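Imidazoleglycerol-phosphate dehydratase (Pyrococcus furiosus, PDB 5DNL) catalyses the dehydration of D-erythro-1-(imidazol-4-yl)glycerol 3-phosphate to 3-(imidazol-4-yl)-2-oxopropyl phosphate, the sixth step of histidine biosynthesis. Local coordinates at residues A[56-67]-A[121-131]; A[11-22]-A[40-48]. All coordinates share one frame; numbering follows the deposited sequence.

Interaction 1 of 2, residues A[56-67]-A[121-131]; sequences EDIGITLGEALR and EFVWGLARGLR. With MN (manganese (II) ion), chain D; 5DL ([(2S)-2-hydroxy-3-(1H-1,2,4-triazol-1-yl)propyl]phosphonic acid), chain F.
Leu130 O, at the C-terminal end of helix 116-130, is gripped side-on by Arg67, whose NE and NH1 both lie 2.9 Å from it, with the carbonyl oxygen in the guanidinium plane. Bends at chi2 and chi3 fold the Arg67 chain back to this helix end, and NH1 adds a weak bond to Arg131 O. The Arg131 guanidinium stacks on one face of that of Arg67, the planes 15° apart, while Arg131 NE bonds Asn97. Cutting Arg67 back to an alanine is likely to leave Leu130 O without its two side-chain donors and Arg131 without its stacking partner. Between the ends, Gly59 and Gly63 meet Gly125 and Gly129, so the helix axes come within 6.5 Å and CA-H...O contacts form, such as Leu126 CA to Gly59 O at 3.2 Å. Leu126 is a knob among Gly59, Leu62, Gly63 and Leu66. At the opposite end Glu56 OE1 and Glu121 OE1, on carboxylates turned 88° apart, each bind manganese at 2.2 Å; His52, His146 of a neighbouring subunit, a water and the inhibitor's triazole N4 complete the site. The cation probably offsets the repulsion between these carboxylates and fixes both helices to the inhibitor.

Interaction 2 of 2, residues A[11-22]-A[40-48]; sequences IVEIGKKGEIKT and KDMRITATY
With chi1 at 177°, Arg43 turns CG to the side opposite its backbone N, and the chain runs extended to NE, whereas Glu13 sets CG beside its backbone N, which brings the two chains alongside each other on the same face of the sheet. Their salt bridge, Arg43 NH1 to Glu13 OE1 at 3.1 Å, is bent, though Arg43 is poorly ordered: it meets the anti side of the oxygen, 33° out of the carboxylate plane, and the two flat groups are turned 76° apart. Ile11 CG2 reaches the edge of the same guanidinium, and Thr45 OG1 rests 3.6 Å from Ile11 CB.

Beneath these side chains, strand 42-48 is held on both flanks. Strand 8-14 runs antiparallel to it, with Ile11-Thr45 and Glu13-Arg43 as hydrogen-bonded pairs, and Gly15 N continues the pairing to Asp41 O at 2.7 Å. A type II turn from Glu13 to Lys16, with Gly15 at positive phi, starts the chain's swing around the end of strand 42-48. Strand 20-21 then lies parallel to strand 42-48 on its other flank, where Ile44 N bonds Glu19 O and Lys21 N returns to Ile44 O, each at 2.9 Å. These last two strands belong to a beta-alpha-beta unit crossed over by helix 25-38, and lie in a four-stranded mixed sheet of strand order 1-2-4-3.

The face bearing Val12, Ile14, Ile20, Met42 and Ile44 is apolar and turns toward the helices. Val12 CG2 packs on Ile44 CG1 at 4.1 Å, and Ile20 CG2 approaches Ile44 CB from the other flank. Helix 25-38 covers Ile20 and Met42, while helix 51-69 covers Ile14 and Ile44. Beyond strand 20-21, Thr22 O lies at the edge of the Tyr48 ring, 3.3 Å from CE1; Thr22 OG1 bonds Asp28, and Tyr48 OH bonds Asn23 O.

Helix 51-69 follows strand 42-48 in the chain and packs back on the sheet, joining interaction 2 to interaction 1; the two centres are 14 Å apart. One face of the helix carries the glycines that meet helix 116-130, while other residues touch the sheet: Ile58 CD1 lies 3.7 Å from Ile44 CG2, and Ala65 CB lies 3.8 Å from Val12 CG1. Farther along, Ile14 CD1 comes within 3.7 Å of Leu66 N. Interaction 1 supplies Glu56 and Glu121 to the manganese site, with Glu56 also in the inhibitor pocket. Interaction 2 does not reach that site; its Tyr48 side chain is about 11 Å from another bound manganese ion.

Interaction 1 of 2, residues A[56-67]-A[121-131]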
# COMPACT_ATOMS: atom_id res chain seq x y z
N GLU A 56 26.22 34.34 -11.09
CA GLU A 56 25.27 34.74 -12.12
C GLU A 56 25.90 35.79 -13.04
O GLU A 56 25.80 35.67 -14.26
CB GLU A 56 24.02 35.31 -11.46
CG GLU A 56 23.05 35.93 -12.44
CD GLU A 56 21.69 36.20 -11.84
OE1 GLU A 56 21.50 35.96 -10.62
OE2 GLU A 56 20.82 36.69 -12.58
N ASP A 57 26.53 36.82 -12.46
CA ASP A 57 27.03 37.92 -13.28
C ASP A 57 28.26 37.53 -14.10
O ASP A 57 28.45 38.03 -15.21
CB ASP A 57 27.27 39.12 -12.40
CG ASP A 57 25.98 39.68 -11.78
OD1 ASP A 57 24.86 39.12 -12.00
OD2 ASP A 57 26.09 40.68 -11.06
N ILE A 58 29.07 36.62 -13.58
CA ILE A 58 30.12 35.96 -14.35
C ILE A 58 29.52 35.24 -15.54
O ILE A 58 30.00 35.35 -16.68
CB ILE A 58 30.96 35.02 -13.46
CG1 ILE A 58 31.94 35.82 -12.59
CG2 ILE A 58 31.68 33.93 -14.27
CD1 ILE A 58 33.20 36.30 -13.29
N GLY A 59 28.45 34.48 -15.31
CA GLY A 59 27.80 33.80 -16.40
C GLY A 59 27.32 34.78 -17.47
O GLY A 59 27.55 34.56 -18.65
N ILE A 60 26.64 35.84 -17.04
CA ILE A 60 26.14 36.85 -17.98
C ILE A 60 27.29 37.46 -18.77
O ILE A 60 27.19 37.55 -20.00
CB ILE A 60 25.36 37.96 -17.27
CG1 ILE A 60 24.07 37.42 -16.61
CG2 ILE A 60 25.03 39.08 -18.25
CD1 ILE A 60 23.39 38.38 -15.65
N THR A 61 28.34 37.89 -18.07
CA THR A 61 29.42 38.63 -18.72
C THR A 61 30.22 37.70 -19.65
O THR A 61 30.57 38.08 -20.77
CB THR A 61 30.34 39.30 -17.68
OG1 THR A 61 29.55 40.04 -16.76
CG2 THR A 61 31.34 40.26 -18.35
N LEU A 62 30.49 36.48 -19.20
CA LEU A 62 31.13 35.47 -20.04
C LEU A 62 30.28 35.19 -21.28
O LEU A 62 30.79 35.09 -22.39
CB LEU A 62 31.38 34.19 -19.25
CG LEU A 62 31.93 32.97 -19.99
CD1 LEU A 62 33.28 33.27 -20.64
CD2 LEU A 62 32.05 31.78 -19.05
N GLY A 63 28.97 35.03 -21.10
CA GLY A 63 28.08 34.84 -22.24
C GLY A 63 28.13 35.98 -23.25
O GLY A 63 28.17 35.74 -24.45
N GLU A 64 28.08 37.20 -22.74
CA GLU A 64 28.16 38.38 -23.60
C GLU A 64 29.50 38.41 -24.33
O GLU A 64 29.55 38.74 -25.52
CB GLU A 64 28.00 39.64 -22.77
CG GLU A 64 26.60 39.85 -22.22
CD GLU A 64 26.51 41.08 -21.32
OE1 GLU A 64 27.55 41.61 -20.85
OE2 GLU A 64 25.39 41.52 -21.06
N ALA A 65 30.56 38.03 -23.63
CA ALA A 65 31.91 38.01 -24.23
C ALA A 65 31.99 36.97 -25.32
O ALA A 65 32.52 37.23 -26.41
CB ALA A 65 32.99 37.80 -23.20
N LEU A 66 31.43 35.78 -25.07
CA LEU A 66 31.39 34.75 -26.10
C LEU A 66 30.56 35.19 -27.31
O LEU A 66 30.93 34.92 -28.43
CB LEU A 66 30.83 33.44 -25.54
CG LEU A 66 31.76 32.74 -24.55
CD1 LEU A 66 30.97 31.78 -23.67
CD2 LEU A 66 32.86 31.98 -25.28
N ARG A 67 29.44 35.84 -27.06
CA ARG A 67 28.58 36.32 -28.13
C ARG A 67 29.31 37.36 -29.00
O ARG A 67 29.28 37.25 -30.22
CB ARG A 67 27.27 36.87 -27.55
CG ARG A 67 26.39 37.63 -28.53
CD ARG A 67 25.97 36.83 -29.73
NE ARG A 67 25.00 35.79 -29.37
CZ ARG A 67 24.25 35.13 -30.25
NH1 ARG A 67 23.37 34.23 -29.81
NH2 ARG A 67 24.38 35.32 -31.55
N GLU A 121 22.64 29.29 -11.38
CA GLU A 121 22.64 30.72 -11.68
C GLU A 121 23.76 31.11 -12.66
O GLU A 121 23.55 31.97 -13.53
CB GLU A 121 22.63 31.54 -10.40
CG GLU A 121 21.29 31.46 -9.72
CD GLU A 121 20.19 32.01 -10.59
OE1 GLU A 121 20.10 33.25 -10.76
OE2 GLU A 121 19.45 31.19 -11.17
N PHE A 122 24.91 30.46 -12.56
CA PHE A 122 25.93 30.67 -13.58
C PHE A 122 25.42 30.25 -14.97
O PHE A 122 25.58 30.98 -15.96
CB PHE A 122 27.21 29.88 -13.24
CG PHE A 122 28.18 29.79 -14.40
CD1 PHE A 122 29.05 30.83 -14.67
CD2 PHE A 122 28.18 28.69 -15.24
CE1 PHE A 122 29.91 30.77 -15.77
CE2 PHE A 122 29.04 28.62 -16.32
CZ PHE A 122 29.90 29.66 -16.58
N VAL A 123 24.80 29.07 -15.06
CA VAL A 123 24.34 28.53 -16.34
C VAL A 123 23.22 29.39 -16.93
O VAL A 123 23.22 29.69 -18.14
CB VAL A 123 23.93 27.05 -16.24
CG1 VAL A 123 23.40 26.55 -17.57
CG2 VAL A 123 25.13 26.19 -15.83
N TRP A 124 22.25 29.79 -16.10
CA TRP A 124 21.23 30.72 -16.57
C TRP A 124 21.81 32.05 -17.01
O TRP A 124 21.36 32.61 -18.01
CB TRP A 124 20.14 30.96 -15.52
CG TRP A 124 18.93 30.10 -15.69
CD1 TRP A 124 18.53 29.08 -14.87
CD2 TRP A 124 17.97 30.19 -16.73
NE1 TRP A 124 17.35 28.54 -15.34
CE2 TRP A 124 16.98 29.21 -16.48
CE3 TRP A 124 17.82 31.01 -17.84
CZ2 TRP A 124 15.88 29.02 -17.32
CZ3 TRP A 124 16.72 30.82 -18.66
CH2 TRP A 124 15.77 29.85 -18.39
N GLY A 125 22.81 32.54 -16.28
CA GLY A 125 23.48 33.79 -16.66
C GLY A 125 24.14 33.64 -18.03
O GLY A 125 23.98 34.51 -18.91
N LEU A 126 24.86 32.54 -18.20
CA LEU A 126 25.50 32.23 -19.46
C LEU A 126 24.49 32.10 -20.61
O LEU A 126 24.68 32.65 -21.70
CB LEU A 126 26.32 30.94 -19.30
CG LEU A 126 27.09 30.40 -20.49
CD1 LEU A 126 28.13 31.42 -20.91
CD2 LEU A 126 27.74 29.06 -20.19
N ALA A 127 23.39 31.40 -20.36
CA ALA A 127 22.36 31.25 -21.37
C ALA A 127 21.78 32.59 -21.78
O ALA A 127 21.51 32.81 -22.98
CB ALA A 127 21.25 30.33 -20.89
N ARG A 128 21.55 33.47 -20.81
CA ARG A 128 21.02 34.80 -21.08
C ARG A 128 22.01 35.75 -21.75
O ARG A 128 21.62 36.51 -22.63
CB ARG A 128 20.43 35.41 -19.81
CG ARG A 128 19.16 34.71 -19.34
CD ARG A 128 18.75 35.18 -17.97
NE ARG A 128 17.50 34.53 -17.56
CZ ARG A 128 17.27 34.00 -16.37
NH1 ARG A 128 18.17 34.09 -15.38
NH2 ARG A 128 16.12 33.38 -16.16
N GLY A 129 23.28 35.67 -21.37
CA GLY A 129 24.31 36.57 -21.95
C GLY A 129 24.71 36.16 -23.35
O GLY A 129 24.86 37.03 -24.24
N LEU A 130 24.87 34.86 -23.57
CA LEU A 130 25.17 34.32 -24.90
C LEU A 130 23.95 34.28 -25.81
O LEU A 130 24.08 34.42 -27.04
CB LEU A 130 25.82 32.94 -24.78
CG LEU A 130 26.18 32.16 -26.04
CD1 LEU A 130 27.14 32.98 -26.90
CD2 LEU A 130 26.71 30.79 -25.68
N ARG A 131 22.77 34.13 -25.19
CA ARG A 131 21.46 33.93 -25.85
C ARG A 131 21.45 32.56 -26.50
O ARG A 131 21.56 32.40 -27.73
CB ARG A 131 21.06 35.08 -26.79
CG ARG A 131 21.25 36.44 -26.14
CD ARG A 131 20.70 37.60 -26.96
NE ARG A 131 21.11 37.60 -28.36
CZ ARG A 131 22.17 38.23 -28.88
NH1 ARG A 131 23.01 38.93 -28.14
NH2 ARG A 131 22.38 38.14 -30.19
MN MN D . 19.83 35.04 -9.55
N1 5DL F . 19.62 38.43 -6.68
C3 5DL F . 18.82 38.06 -8.75
N2 5DL F . 18.86 38.91 -7.72
C8 5DL F . 18.22 42.69 -7.65
C7 5DL F . 19.07 41.42 -7.59
C6 5DL F . 18.17 40.20 -7.71
C5 5DL F . 20.03 37.25 -7.15
O10 5DL F . 18.06 42.59 -10.33
P9 5DL F . 17.21 42.92 -9.14
O11 5DL F . 16.73 44.35 -9.11
O12 5DL F . 16.00 42.00 -9.07
O13 5DL F . 19.81 41.34 -6.37
N4 5DL F . 19.57 36.98 -8.39
O HOH W 1 20.53 35.68 -15.15
O HOH W 2 18.70 36.13 -11.10

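Interaction 2 of 2, residues A[11-22]-A[40-48]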
# COMPACT_ATOMS: atom_id res chain seq x y z
N ILE A 11 35.15 41.80 -15.41
CA ILE A 11 35.79 41.90 -16.71
C ILE A 11 36.09 40.50 -17.22
O ILE A 11 36.70 39.69 -16.50
CB ILE A 11 37.10 42.71 -16.62
CG1 ILE A 11 36.79 44.18 -16.28
CG2 ILE A 11 37.88 42.62 -17.93
CD1 ILE A 11 37.98 44.97 -15.76
N VAL A 12 35.64 40.20 -18.43
CA VAL A 12 35.99 38.96 -19.13
C VAL A 12 36.58 39.33 -20.48
O VAL A 12 35.88 39.91 -21.31
CB VAL A 12 34.76 38.05 -19.34
CG1 VAL A 12 35.13 36.85 -20.23
CG2 VAL A 12 34.18 37.60 -18.01
N GLU A 13 37.84 38.94 -20.70
CA GLU A 13 38.55 39.21 -21.97
C GLU A 13 39.02 37.90 -22.58
O GLU A 13 39.96 37.29 -22.08
CB GLU A 13 39.73 40.15 -21.73
CG GLU A 13 39.32 41.55 -21.33
CD GLU A 13 40.51 42.46 -21.12
OE1 GLU A 13 41.26 42.24 -20.14
OE2 GLU A 13 40.70 43.40 -21.92
N ILE A 14 38.35 37.47 -23.64
CA ILE A 14 38.68 36.21 -24.30
C ILE A 14 39.85 36.44 -25.27
O ILE A 14 39.90 37.44 -25.97
CB ILE A 14 37.45 35.62 -25.04
CG1 ILE A 14 36.34 35.34 -24.02
CG2 ILE A 14 37.82 34.35 -25.80
CD1 ILE A 14 35.00 34.97 -24.63
N GLY A 15 40.77 35.48 -25.29
CA GLY A 15 41.94 35.54 -26.16
C GLY A 15 43.15 36.26 -25.59
O GLY A 15 44.18 36.33 -26.24
N LYS A 16 43.02 36.80 -24.38
CA LYS A 16 44.13 37.45 -23.69
C LYS A 16 44.65 36.51 -22.62
O LYS A 16 43.88 35.95 -21.83
CB LYS A 16 43.68 38.78 -23.06
CG LYS A 16 43.28 39.85 -24.07
CD LYS A 16 44.48 40.41 -24.82
CE LYS A 16 44.07 41.41 -25.89
NZ LYS A 16 43.37 40.77 -27.04
N LYS A 17 45.96 36.30 -22.62
CA LYS A 17 46.60 35.54 -21.57
C LYS A 17 46.51 36.39 -20.32
O LYS A 17 46.71 37.60 -20.36
CB LYS A 17 48.06 35.22 -21.92
CG LYS A 17 48.17 34.19 -23.03
CD LYS A 17 49.59 34.00 -23.54
CE LYS A 17 49.61 32.99 -24.67
NZ LYS A 17 50.99 32.72 -25.16
N GLY A 18 46.13 35.76 -19.22
CA GLY A 18 45.91 36.49 -18.00
C GLY A 18 45.38 35.58 -16.92
O GLY A 18 45.24 34.38 -17.12
N GLU A 19 45.13 36.18 -15.77
CA GLU A 19 44.68 35.45 -14.60
C GLU A 19 43.15 35.31 -14.62
O GLU A 19 42.44 36.11 -15.22
CB GLU A 19 45.14 36.17 -13.33
CG GLU A 19 44.43 37.49 -13.03
CD GLU A 19 45.06 38.27 -11.88
OE1 GLU A 19 46.02 37.79 -11.24
OE2 GLU A 19 44.56 39.38 -11.61
N ILE A 20 42.69 34.26 -13.95
CA ILE A 20 41.28 34.13 -13.57
C ILE A 20 41.24 34.30 -12.06
O ILE A 20 41.63 33.39 -11.32
CB ILE A 20 40.70 32.78 -14.01
CG1 ILE A 20 40.73 32.69 -15.54
CG2 ILE A 20 39.28 32.61 -13.45
CD1 ILE A 20 40.26 31.37 -16.10
N LYS A 21 40.76 35.46 -11.61
CA LYS A 21 40.75 35.83 -10.21
C LYS A 21 39.46 36.52 -9.87
O LYS A 21 39.30 37.71 -10.08
CB LYS A 21 41.94 36.75 -9.89
CG LYS A 21 43.28 36.07 -10.00
CD LYS A 21 43.53 35.06 -8.90
CE LYS A 21 44.81 34.29 -9.14
NZ LYS A 21 45.05 33.30 -8.05
N THR A 22 38.51 35.75 -9.34
CA THR A 22 37.20 36.27 -8.98
C THR A 22 37.01 36.52 -7.50
O THR A 22 35.94 36.99 -7.10
CB THR A 22 36.11 35.27 -9.40
OG1 THR A 22 36.25 34.06 -8.64
CG2 THR A 22 36.19 34.96 -10.88
N LYS A 40 40.69 28.34 -25.15
CA LYS A 40 41.00 29.76 -25.29
C LYS A 40 41.57 30.30 -24.00
O LYS A 40 41.14 29.92 -22.91
CB LYS A 40 39.75 30.53 -25.72
CG LYS A 40 39.40 30.25 -27.17
CD LYS A 40 38.24 31.08 -27.70
CE LYS A 40 38.12 30.91 -29.21
NZ LYS A 40 36.75 31.20 -29.72
N ASP A 41 42.57 31.17 -24.13
CA ASP A 41 43.05 31.97 -23.03
C ASP A 41 41.98 32.99 -22.70
O ASP A 41 41.29 33.50 -23.59
CB ASP A 41 44.33 32.74 -23.42
CG ASP A 41 45.54 31.83 -23.59
OD1 ASP A 41 45.83 31.03 -22.67
OD2 ASP A 41 46.21 31.93 -24.64
N MET A 42 41.83 33.29 -21.41
CA MET A 42 41.03 34.44 -21.03
C MET A 42 41.49 35.05 -19.71
O MET A 42 42.09 34.39 -18.86
CB MET A 42 39.52 34.10 -21.00
CG MET A 42 39.13 32.92 -20.15
SD MET A 42 37.35 32.53 -20.32
CE MET A 42 37.26 31.68 -21.89
N ARG A 43 41.21 36.34 -19.59
CA ARG A 43 41.48 37.08 -18.39
C ARG A 43 40.14 37.39 -17.77
O ARG A 43 39.27 37.91 -18.43
CB ARG A 43 42.20 38.39 -18.73
CG ARG A 43 42.47 39.28 -17.52
CD ARG A 43 43.41 40.42 -17.87
NE ARG A 43 43.62 41.33 -16.75
CZ ARG A 43 42.80 42.32 -16.38
NH1 ARG A 43 41.68 42.58 -17.04
NH2 ARG A 43 43.12 43.07 -15.33
N ILE A 44 39.97 37.04 -16.50
CA ILE A 44 38.72 37.29 -15.78
C ILE A 44 39.07 37.88 -14.43
O ILE A 44 39.85 37.30 -13.68
CB ILE A 44 37.87 36.00 -15.62
CG1 ILE A 44 37.51 35.41 -16.98
CG2 ILE A 44 36.60 36.32 -14.82
CD1 ILE A 44 36.74 34.10 -16.91
N THR A 45 38.49 39.03 -14.12
CA THR A 45 38.64 39.65 -12.81
C THR A 45 37.25 40.06 -12.32
O THR A 45 36.41 40.45 -13.12
CB THR A 45 39.58 40.88 -12.84
OG1 THR A 45 39.03 41.89 -13.68
CG2 THR A 45 40.94 40.48 -13.37
N ALA A 46 37.02 39.94 -11.02
CA ALA A 46 35.75 40.35 -10.45
C ALA A 46 35.88 40.87 -9.03
O ALA A 46 36.73 40.42 -8.26
CB ALA A 46 34.79 39.16 -10.44
N THR A 47 34.98 41.78 -8.69
CA THR A 47 34.64 42.08 -7.32
C THR A 47 33.15 41.84 -7.16
O THR A 47 32.38 41.97 -8.12
CB THR A 47 35.03 43.52 -6.91
OG1 THR A 47 34.38 44.46 -7.76
CG2 THR A 47 36.54 43.71 -7.02
N TYR A 48 32.74 41.48 -5.95
CA TYR A 48 31.36 41.13 -5.69
C TYR A 48 31.00 41.29 -4.23
O TYR A 48 31.88 41.29 -3.36
CB TYR A 48 31.12 39.66 -6.11
CG TYR A 48 31.80 38.64 -5.23
CD1 TYR A 48 33.12 38.25 -5.47
CD2 TYR A 48 31.12 38.02 -4.19
CE1 TYR A 48 33.74 37.30 -4.66
CE2 TYR A 48 31.74 37.09 -3.37
CZ TYR A 48 33.05 36.73 -3.63
OH TYR A 48 33.66 35.77 -2.85